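Possible glutathione S-transferase (Rhodopseudomonas palustris, PDB 3M8N) probably acts as a glutathione transferase, attaching glutathione to electrophilic substrates. Local coordinates at residues A[44-47]-A[48-51]; A[92-95]-A[96-99]; A[110-114]-A[115-119]; A[166-169]-A[170-173]. All blocks are in the same frame, centred on the assembly; numbering follows the deposited sequence.

Interaction 1: residues A[44-47]-A[48-51]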
loop_
_atom_site.group_PDB
_atom_site.type_symbol
_atom_site.label_atom_id
_atom_site.label_comp_id
_atom_site.label_asym_id
_atom_site.label_seq_id
_atom_site.Cartn_x
_atom_site.Cartn_y
_atom_site.Cartn_z
ATOM N N PRO A 44 26.226 -4.460 -5.516
ATOM C CA PRO A 44 26.671 -3.445 -4.604
ATOM C C PRO A 44 26.147 -2.067 -4.989
ATOM O O PRO A 44 25.437 -1.432 -4.221
ATOM C CB PRO A 44 28.178 -3.501 -4.783
ATOM C CG PRO A 44 28.454 -4.959 -5.082
ATOM C CD PRO A 44 27.175 -5.589 -5.547
ATOM N N ASP A 45 26.511 -1.618 -6.171
ATOM C CA ASP A 45 26.193 -0.286 -6.661
ATOM C C ASP A 45 24.726 0.119 -6.517
ATOM O O ASP A 45 24.437 1.225 -6.056
ATOM C CB ASP A 45 26.672 -0.202 -8.108
ATOM C CG ASP A 45 28.093 -0.839 -8.286
ATOM O OD1 ASP A 45 29.075 -0.064 -8.535
ATOM O OD2 ASP A 45 28.226 -2.100 -8.103
ATOM N N PHE A 46 23.815 -0.791 -6.870
ATOM C CA PHE A 46 22.388 -0.553 -6.681
ATOM C C PHE A 46 21.934 -0.626 -5.206
ATOM O O PHE A 46 21.123 0.197 -4.742
ATOM C CB PHE A 46 21.523 -1.461 -7.545
ATOM C CG PHE A 46 20.069 -1.048 -7.556
ATOM C CD1 PHE A 46 19.604 -0.109 -8.474
ATOM C CD2 PHE A 46 19.188 -1.523 -6.602
ATOM C CE1 PHE A 46 18.307 0.292 -8.460
ATOM C CE2 PHE A 46 17.894 -1.130 -6.604
ATOM C CZ PHE A 46 17.459 -0.224 -7.541
ATOM N N LEU A 47 22.431 -1.608 -4.460
ATOM C CA LEU A 47 21.993 -1.761 -3.091
ATOM C C LEU A 47 22.384 -0.544 -2.286
ATOM O O LEU A 47 21.752 -0.190 -1.320
ATOM C CB LEU A 47 22.585 -3.024 -2.534
ATOM C CG LEU A 47 21.830 -4.199 -3.101
ATOM C CD1 LEU A 47 22.501 -5.422 -2.606
ATOM C CD2 LEU A 47 20.426 -4.210 -2.644
ATOM N N ALA A 48 23.405 0.141 -2.743
ATOM C CA ALA A 48 23.769 1.375 -2.133
ATOM C C ALA A 48 22.619 2.403 -2.136
ATOM O O ALA A 48 22.475 3.128 -1.158
ATOM C CB ALA A 48 25.011 1.938 -2.790
ATOM N N LYS A 49 21.806 2.478 -3.199
ATOM C CA LYS A 49 20.704 3.476 -3.299
ATOM C C LYS A 49 19.388 2.961 -2.717
ATOM O O LYS A 49 18.630 3.705 -2.096
ATOM C CB LYS A 49 20.475 3.841 -4.746
ATOM C CG LYS A 49 21.697 4.011 -5.511
ATOM C CD LYS A 49 21.391 3.612 -6.918
ATOM C CE LYS A 49 22.641 3.563 -7.796
ATOM N NZ LYS A 49 22.928 4.878 -8.402
ATOM N N ASN A 50 19.091 1.695 -2.964
ATOM C CA ASN A 50 18.073 1.030 -2.195
ATOM C C ASN A 50 18.541 -0.305 -1.681
ATOM O O ASN A 50 18.789 -1.215 -2.468
ATOM C CB ASN A 50 16.749 0.887 -2.931
ATOM C CG ASN A 50 15.674 0.310 -2.051
ATOM O OD1 ASN A 50 15.416 -0.836 -2.130
ATOM N ND2 ASN A 50 15.085 1.102 -1.175
ATOM N N PRO A 51 18.654 -0.417 -0.336
ATOM C CA PRO A 51 19.275 -1.579 0.345
ATOM C C PRO A 51 18.453 -2.849 0.172
ATOM O O PRO A 51 19.040 -3.932 0.318
ATOM C CB PRO A 51 19.282 -1.160 1.836
ATOM C CG PRO A 51 18.947 0.317 1.840
ATOM C CD PRO A 51 18.111 0.543 0.656
#
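Phe46 meets Lys49 and Asn50 in a local contact along a short helical turn, where helix 44-47 runs into the segment leading to strand 57-59 of the thioredoxin-like N-terminal domain. The backbone does most of the holding. Pro44 O takes the amide of Ala48 (N to O 3.0 Å), while Phe46 O is gripped twice. Asn50 N approaches it at 3.1 Å almost straight on, at a C=O...N angle of 165°. Lys49 N reaches the same Phe46 O at 2.8 Å from above the carbonyl plane, so the two donors come from distinct directions. Leu47 adds CA-H...O contacts both ways: its CA points a hydrogen at Asn50 O, 3.3 Å off, and its O receives one from Pro51 CA.

With CG anti to the backbone N (chi1 -169°), the Phe46 ring swings forward along the chain, until its CE2 lies 4.3 Å from Asn50 CB. The ring is buried against Val34, Val55 and Leu57. Lys49 starts back over the preceding turn, its CE resting 3.4 Å from Asp45 O, and bends at chi2 and chi4; its NZ then bonds Tyr7 OH. On another side, Leu47 CD2 settles against Pro51 O at 3.3 Å.

Asn50 and Pro51 begin an Asn-Pro-Ser-Gly-Gln-Val-Pro sequence, within which Asn50 OD1 bonds Gln54 N; in related GSTs the Val-Pro that follows lies at the glutathione site, probably here too. Pro51 has no amide hydrogen for Leu47 O, so the next i to i+4 bond is missing; Asn50 has already left helical geometry, consistent with the chain turning off toward the sheet.

Interaction 2: residues A[92-95]-A[96-99]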
loop_
_atom_site.group_PDB
_atom_site.type_symbol
_atom_site.label_atom_id
_atom_site.label_comp_id
_atom_site.label_asym_id
_atom_site.label_seq_id
_atom_site.Cartn_x
_atom_site.Cartn_y
_atom_site.Cartn_z
ATOM N N GLU A 92 -9.382 8.492 0.199
ATOM C CA GLU A 92 -9.947 7.462 -0.657
ATOM C C GLU A 92 -9.076 7.037 -1.767
ATOM O O GLU A 92 -9.060 5.894 -2.057
ATOM C CB GLU A 92 -11.292 7.876 -1.269
ATOM C CG GLU A 92 -12.365 8.163 -0.266
ATOM C CD GLU A 92 -13.699 8.544 -0.940
ATOM O OE1 GLU A 92 -13.751 8.788 -2.200
ATOM O OE2 GLU A 92 -14.698 8.590 -0.182
ATOM N N ALA A 93 -8.338 7.945 -2.390
ATOM C CA ALA A 93 -7.314 7.570 -3.367
ATOM C C ALA A 93 -6.299 6.651 -2.759
ATOM O O ALA A 93 -5.937 5.702 -3.386
ATOM C CB ALA A 93 -6.621 8.807 -3.971
ATOM N N LEU A 94 -5.828 6.954 -1.538
ATOM C CA LEU A 94 -4.869 6.135 -0.817
ATOM C C LEU A 94 -5.467 4.837 -0.407
ATOM O O LEU A 94 -4.817 3.835 -0.474
ATOM C CB LEU A 94 -4.286 6.879 0.423
ATOM C CG LEU A 94 -3.234 7.960 0.115
ATOM C CD1 LEU A 94 -3.046 8.894 1.257
ATOM C CD2 LEU A 94 -1.883 7.452 -0.450
ATOM N N GLN A 95 -6.728 4.865 0.026
ATOM C CA GLN A 95 -7.491 3.649 0.323
ATOM C C GLN A 95 -7.403 2.673 -0.831
ATOM O O GLN A 95 -6.964 1.564 -0.639
ATOM C CB GLN A 95 -8.923 3.969 0.614
ATOM C CG GLN A 95 -9.734 2.759 0.825
ATOM C CD GLN A 95 -11.223 2.990 0.755
ATOM O OE1 GLN A 95 -11.833 3.703 1.549
ATOM N NE2 GLN A 95 -11.836 2.291 -0.151
ATOM N N TRP A 96 -7.734 3.113 -2.040
ATOM C CA TRP A 96 -7.649 2.244 -3.173
ATOM C C TRP A 96 -6.233 1.834 -3.524
ATOM O O TRP A 96 -6.010 0.752 -3.992
ATOM C CB TRP A 96 -8.373 2.861 -4.355
ATOM C CG TRP A 96 -9.843 2.789 -4.162
ATOM C CD1 TRP A 96 -10.673 3.807 -3.847
ATOM C CD2 TRP A 96 -10.649 1.625 -4.239
ATOM N NE1 TRP A 96 -11.950 3.355 -3.717
ATOM C CE2 TRP A 96 -11.963 2.008 -3.944
ATOM C CE3 TRP A 96 -10.389 0.275 -4.519
ATOM C CZ2 TRP A 96 -13.027 1.088 -3.909
ATOM C CZ3 TRP A 96 -11.461 -0.644 -4.479
ATOM C CH2 TRP A 96 -12.744 -0.226 -4.189
HETATM N N MSE A 97 -5.238 2.694 -3.339
HETATM C CA MSE A 97 -3.846 2.264 -3.494
HETATM C C MSE A 97 -3.338 1.281 -2.448
HETATM O O MSE A 97 -2.510 0.432 -2.762
HETATM C CB MSE A 97 -2.932 3.477 -3.470
HETATM C CG MSE A 97 -3.341 4.477 -4.433
HETATM SE SE MSE A 97 -2.171 6.040 -4.606
HETATM C CE MSE A 97 -0.882 5.147 -5.459
ATOM N N PHE A 98 -3.776 1.426 -1.202
ATOM C CA PHE A 98 -3.492 0.413 -0.207
ATOM C C PHE A 98 -4.176 -0.893 -0.546
ATOM O O PHE A 98 -3.566 -1.925 -0.397
ATOM C CB PHE A 98 -3.800 0.888 1.207
ATOM C CG PHE A 98 -2.732 1.801 1.762
ATOM C CD1 PHE A 98 -1.446 1.340 1.933
ATOM C CD2 PHE A 98 -2.995 3.144 2.030
ATOM C CE1 PHE A 98 -0.424 2.173 2.450
ATOM C CE2 PHE A 98 -1.975 3.999 2.479
ATOM C CZ PHE A 98 -0.689 3.475 2.715
ATOM N N PHE A 99 -5.396 -0.827 -1.078
ATOM C CA PHE A 99 -6.097 -1.989 -1.585
ATOM C C PHE A 99 -5.342 -2.614 -2.678
ATOM O O PHE A 99 -5.203 -3.795 -2.656
ATOM C CB PHE A 99 -7.484 -1.614 -2.047
ATOM C CG PHE A 99 -8.221 -2.702 -2.822
ATOM C CD1 PHE A 99 -9.014 -3.622 -2.180
ATOM C CD2 PHE A 99 -8.195 -2.724 -4.212
ATOM C CE1 PHE A 99 -9.717 -4.575 -2.931
ATOM C CE2 PHE A 99 -8.903 -3.674 -4.922
ATOM C CZ PHE A 99 -9.639 -4.579 -4.292
#
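Gln95 and Trp96 lie side by side and point the same way, in the N-terminal third of helix 87-117. Backbone hydrogen bonds of the i to i+4 type set the frame. Trp96 N bonds Glu92 O at 3.1 Å, Met97 N bonds Ala93 O, and Phe99 N bonds Gln95 O. The shortest joins Phe98 N to Leu94 O, at 2.7 Å. Met97 CG lies 3.1 Å from Ala93 O, the acceptor of its own amide.

Polar-on-aromatic contact comes next. The extended Gln95 chain, with CG anti to the backbone N (chi1 176°), carries its amide over one face of the indole, where NE2 stands 3.7 Å from Trp96 NE1, near the rim. Amide and ring planes are 44° apart, so the NH2 leans over the ring rather than lying flat on it. The other end of that amide, OE1, bonds Ala67 N of the second subunit, which fixes its rotation, and Glu92 OE2 forms a salt bridge with Arg64 of that subunit. This is the GST dimer interface, in which the first long helix of the helical domain meets the thioredoxin-like domain of the partner chain, and Phe98 stacks on Phe98 of the second subunit.

Apolar contacts follow. Leu94 CB lies 4.2 Å from Phe98 CE2, and Leu94 CD2 is 4.4 Å from SE of Met97, a selenomethionine. Trp96 turns its CZ3 edge onto one face of the Phe99 ring, 3.9 Å above the plane. Within its own subunit Trp96 meets the rings of His146 and Phe153, while Met97 touches Leu73 and Ala164.

Interaction 3: residues A[110-114]-A[115-119]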
loop_
_atom_site.group_PDB
_atom_site.type_symbol
_atom_site.label_atom_id
_atom_site.label_comp_id
_atom_site.label_asym_id
_atom_site.label_seq_id
_atom_site.Cartn_x
_atom_site.Cartn_y
_atom_site.Cartn_z
ATOM N N SER A 110 1.751 -11.344 -8.818
ATOM C CA SER A 110 2.519 -12.592 -8.810
ATOM C C SER A 110 2.188 -13.470 -10.012
ATOM O O SER A 110 3.068 -14.007 -10.633
ATOM C CB SER A 110 2.341 -13.393 -7.517
ATOM O OG SER A 110 2.191 -12.655 -6.307
ATOM N N ALA A 111 0.898 -13.597 -10.322
ATOM C CA ALA A 111 0.420 -14.256 -11.546
ATOM C C ALA A 111 1.138 -13.718 -12.778
ATOM O O ALA A 111 1.751 -14.466 -13.525
ATOM C CB ALA A 111 -1.151 -14.104 -11.679
ATOM N N TYR A 112 1.115 -12.393 -12.948
ATOM C CA TYR A 112 1.850 -11.728 -14.026
ATOM C C TYR A 112 3.339 -12.043 -14.011
ATOM O O TYR A 112 3.978 -12.300 -15.039
ATOM C CB TYR A 112 1.633 -10.193 -13.975
ATOM C CG TYR A 112 2.517 -9.447 -14.953
ATOM C CD1 TYR A 112 2.206 -9.410 -16.310
ATOM C CD2 TYR A 112 3.685 -8.819 -14.521
ATOM C CE1 TYR A 112 3.012 -8.765 -17.207
ATOM C CE2 TYR A 112 4.511 -8.166 -15.408
ATOM C CZ TYR A 112 4.166 -8.153 -16.752
ATOM O OH TYR A 112 4.981 -7.528 -17.637
ATOM N N PHE A 113 3.929 -11.969 -12.832
ATOM C CA PHE A 113 5.365 -12.094 -12.775
ATOM C C PHE A 113 5.750 -13.496 -13.196
ATOM O O PHE A 113 6.627 -13.679 -14.045
ATOM C CB PHE A 113 5.888 -11.790 -11.362
ATOM C CG PHE A 113 7.368 -11.907 -11.249
ATOM C CD1 PHE A 113 8.191 -10.878 -11.702
ATOM C CD2 PHE A 113 7.951 -13.054 -10.728
ATOM C CE1 PHE A 113 9.586 -10.990 -11.624
ATOM C CE2 PHE A 113 9.332 -13.182 -10.637
ATOM C CZ PHE A 113 10.154 -12.156 -11.071
ATOM N N TRP A 114 5.085 -14.464 -12.569
ATOM C CA TRP A 114 5.443 -15.892 -12.701
ATOM C C TRP A 114 4.963 -16.491 -14.004
ATOM O O TRP A 114 5.727 -17.156 -14.681
ATOM C CB TRP A 114 4.970 -16.708 -11.472
ATOM C CG TRP A 114 5.772 -16.358 -10.280
ATOM C CD1 TRP A 114 5.402 -15.556 -9.237
ATOM C CD2 TRP A 114 7.116 -16.749 -10.028
ATOM N NE1 TRP A 114 6.442 -15.424 -8.355
ATOM C CE2 TRP A 114 7.503 -16.157 -8.818
ATOM C CE3 TRP A 114 8.028 -17.554 -10.714
ATOM C CZ2 TRP A 114 8.752 -16.346 -8.271
ATOM C CZ3 TRP A 114 9.267 -17.749 -10.170
ATOM C CH2 TRP A 114 9.622 -17.151 -8.951
ATOM N N LEU A 115 3.721 -16.178 -14.373
ATOM C CA LEU A 115 3.139 -16.740 -15.581
ATOM C C LEU A 115 3.527 -16.019 -16.858
ATOM O O LEU A 115 3.514 -16.599 -17.916
ATOM C CB LEU A 115 1.623 -16.859 -15.475
ATOM C CG LEU A 115 1.094 -17.576 -14.255
ATOM C CD1 LEU A 115 -0.430 -17.705 -14.341
ATOM C CD2 LEU A 115 1.802 -18.950 -13.991
ATOM N N CYS A 116 3.868 -14.751 -16.773
ATOM C CA CYS A 116 4.157 -13.994 -17.989
ATOM C C CYS A 116 5.600 -13.571 -18.065
ATOM O O CYS A 116 6.129 -13.457 -19.157
ATOM C CB CYS A 116 3.226 -12.761 -18.230
ATOM S SG CYS A 116 1.358 -12.937 -18.154
ATOM N N LEU A 117 6.262 -13.339 -16.944
ATOM C CA LEU A 117 7.602 -12.759 -17.037
ATOM C C LEU A 117 8.791 -13.726 -16.852
ATOM O O LEU A 117 9.793 -13.645 -17.558
ATOM C CB LEU A 117 7.668 -11.591 -16.070
ATOM C CG LEU A 117 8.644 -10.444 -16.218
ATOM C CD1 LEU A 117 8.555 -9.835 -17.605
ATOM C CD2 LEU A 117 8.265 -9.430 -15.148
ATOM N N VAL A 118 8.684 -14.615 -15.871
ATOM C CA VAL A 118 9.740 -15.567 -15.574
ATOM C C VAL A 118 9.656 -16.716 -16.525
ATOM O O VAL A 118 8.623 -17.390 -16.598
ATOM C CB VAL A 118 9.553 -16.124 -14.196
ATOM C CG1 VAL A 118 10.401 -17.341 -13.994
ATOM C CG2 VAL A 118 9.904 -15.069 -13.187
ATOM N N LYS A 119 10.732 -16.941 -17.270
ATOM C CA LYS A 119 10.750 -18.016 -18.271
ATOM C C LYS A 119 10.530 -19.383 -17.577
ATOM O O LYS A 119 11.165 -19.664 -16.569
ATOM C CB LYS A 119 12.047 -17.962 -19.083
ATOM C CG LYS A 119 11.914 -18.470 -20.483
ATOM C CD LYS A 119 13.103 -19.353 -20.826
ATOM C CE LYS A 119 12.654 -20.748 -21.260
ATOM N NZ LYS A 119 11.892 -20.714 -22.538
#
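From Tyr112 to Leu117 the backbone widens into a pi-type turn, at the C-terminal end of helix 87-117 in the all-helical GST domain: Phe113 O accepts Val118 N almost head-on at 2.9 Å, and Leu117 N from above the carbonyl plane. Just before it, Leu115 N still bonds Ala111 O in ordinary fashion, at 2.7 Å. Tyr112 O takes Cys116 N, with Leu117 N as a weak second donor.

Two rings run forward over this turn. Tyr112, CG anti to its amide nitrogen (chi1 172°), meets Cys116 CB through CD1 at 4.0 Å; Cys116 SG makes an oblique sulfur-aromatic contact, 5.1 Å from the Tyr112 ring centroid, and Tyr112 OH bonds Arg11 O. Cys116 also packs on Cys175, a partner seen disulfide-linked to it in another crystal but not here. Leu117 CD2 touches both rings, 3.7 Å from Phe113 CD1 and 4.0 Å from Tyr112 CE2. Trp114 takes Phe113 CD2 over one indole face, while the Trp132 ring meets the indole with planes nearly parallel. Val118 lies alongside Trp114, its CG2 4.0 Å from Trp114 CE3.

Interaction 4: residues A[166-169]-A[170-173]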
loop_
_atom_site.group_PDB
_atom_site.type_symbol
_atom_site.label_atom_id
_atom_site.label_comp_id
_atom_site.label_asym_id
_atom_site.label_seq_id
_atom_site.Cartn_x
_atom_site.Cartn_y
_atom_site.Cartn_z
ATOM N N TYR A 166 -4.543 0.375 -12.431
ATOM C CA TYR A 166 -4.353 0.033 -13.792
ATOM C C TYR A 166 -3.149 -0.845 -14.061
ATOM O O TYR A 166 -3.203 -1.651 -14.945
ATOM C CB TYR A 166 -4.359 1.293 -14.696
ATOM C CG TYR A 166 -4.369 0.949 -16.155
ATOM C CD1 TYR A 166 -5.562 0.768 -16.858
ATOM C CD2 TYR A 166 -3.167 0.737 -16.818
ATOM C CE1 TYR A 166 -5.530 0.413 -18.250
ATOM C CE2 TYR A 166 -3.125 0.392 -18.144
ATOM C CZ TYR A 166 -4.307 0.224 -18.849
ATOM O OH TYR A 166 -4.139 -0.145 -20.152
ATOM N N GLY A 167 -2.058 -0.657 -13.350
ATOM C CA GLY A 167 -0.816 -1.385 -13.531
ATOM C C GLY A 167 -0.887 -2.888 -13.742
ATOM O O GLY A 167 -0.384 -3.393 -14.757
ATOM N N TYR A 168 -1.463 -3.606 -12.780
ATOM C CA TYR A 168 -1.698 -5.025 -12.916
ATOM C C TYR A 168 -3.058 -5.323 -13.537
ATOM O O TYR A 168 -3.154 -6.207 -14.331
ATOM C CB TYR A 168 -1.472 -5.781 -11.584
ATOM C CG TYR A 168 -0.060 -5.722 -11.182
ATOM C CD1 TYR A 168 0.924 -6.218 -12.017
ATOM C CD2 TYR A 168 0.318 -5.100 -10.022
ATOM C CE1 TYR A 168 2.270 -6.127 -11.689
ATOM C CE2 TYR A 168 1.693 -4.995 -9.671
ATOM C CZ TYR A 168 2.660 -5.521 -10.510
ATOM O OH TYR A 168 4.004 -5.434 -10.209
ATOM N N THR A 169 -4.110 -4.582 -13.189
ATOM C CA THR A 169 -5.420 -4.863 -13.763
ATOM C C THR A 169 -5.334 -5.019 -15.279
ATOM O O THR A 169 -5.991 -5.881 -15.863
ATOM C CB THR A 169 -6.493 -3.845 -13.380
ATOM O OG1 THR A 169 -6.540 -3.689 -11.952
ATOM C CG2 THR A 169 -7.874 -4.328 -13.811
ATOM N N HIS A 170 -4.471 -4.278 -15.923
ATOM C CA HIS A 170 -4.537 -4.244 -17.342
ATOM C C HIS A 170 -3.859 -5.427 -17.971
ATOM O O HIS A 170 -4.067 -5.699 -19.157
ATOM C CB HIS A 170 -3.961 -2.946 -17.898
ATOM C CG HIS A 170 -2.497 -2.992 -18.174
ATOM N ND1 HIS A 170 -1.547 -2.935 -17.183
ATOM C CD2 HIS A 170 -1.815 -3.059 -19.336
ATOM C CE1 HIS A 170 -0.345 -2.997 -17.715
ATOM N NE2 HIS A 170 -0.478 -3.060 -19.024
ATOM N N VAL A 171 -3.045 -6.130 -17.218
ATOM C CA VAL A 171 -2.445 -7.332 -17.774
ATOM C C VAL A 171 -3.111 -8.623 -17.287
ATOM O O VAL A 171 -2.664 -9.681 -17.642
ATOM C CB VAL A 171 -0.939 -7.447 -17.471
ATOM C CG1 VAL A 171 -0.142 -6.481 -18.237
ATOM C CG2 VAL A 171 -0.655 -7.299 -15.986
ATOM N N ALA A 172 -4.165 -8.542 -16.491
ATOM C CA ALA A 172 -4.761 -9.715 -15.879
ATOM C C ALA A 172 -5.209 -10.775 -16.891
ATOM O O ALA A 172 -4.779 -11.894 -16.786
ATOM C CB ALA A 172 -5.878 -9.344 -14.994
ATOM N N ASP A 173 -6.037 -10.419 -17.869
ATOM C CA ASP A 173 -6.439 -11.335 -18.958
ATOM C C ASP A 173 -5.264 -11.978 -19.730
ATOM O O ASP A 173 -5.459 -12.953 -20.436
ATOM C CB ASP A 173 -7.471 -10.676 -19.930
ATOM C CG ASP A 173 -6.848 -9.572 -20.853
ATOM O OD1 ASP A 173 -7.344 -8.425 -20.855
ATOM O OD2 ASP A 173 -5.873 -9.818 -21.597
HETATM O O HOH W 1 -6.834 -7.509 -18.053
#
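Helix 160-169, a buried helix in the core of the C-terminal domain, passes into a type I beta turn from Thr169 to Ala172, and His170 folds back on Tyr166 at this junction. His170 CB lies over one face of the phenol, 3.6 Å from the Tyr166 ring centroid in a CH-pi contact. The imidazole is nearly parallel to the phenol, planes 12° apart, but slid off so that the rings barely overlap. With chi1 at 89°, His170 CG lies between backbone N and carbonyl carbon, and the ring's rotation about chi2 turns ND1 to the helix end.

Tyr166 O accepts His170 N at 3.1 Å and, weakly, ND1; Gly167 O lies at the imidazole edge, 2.7 Å from His170 ND1 in a weak, bent bond. Further on, Val171 N bonds Tyr168 O, Ala172 N closes the turn on Thr169 O (3.3 Å), and a water links Thr169 O to Asp173 N. Around them, Glu193 holds Tyr166 OH, and Tyr16 meets the His170 ring.

With both carbonyls facing it, ND1 probably carries a proton, letting the histidine side chain help satisfy carbonyls where the helical pattern of amide donors gives out.

Following the chain, all four contacts are local, between residues close in sequence, and come in series, so none crosses or encloses another. Interaction 1 lies in the N-terminal thioredoxin-like domain, between strands 29-33 and 57-59 in sequence, and stays at least about 14 Å, nearest atoms, from the rest. Interactions 2 and 3 occupy the N-terminal third and the C-terminal end of helix 87-117, centres about 25 Å apart on opposite sides of the chain's centre; the first faces the second subunit. Interaction 4, at the end of helix 160-169, returns to that long helix: Val171 CG2 packs on Tyr112 CD1 at 3.6 Å, joining interactions 3 and 4 and tying two helices of the C-terminal domain together.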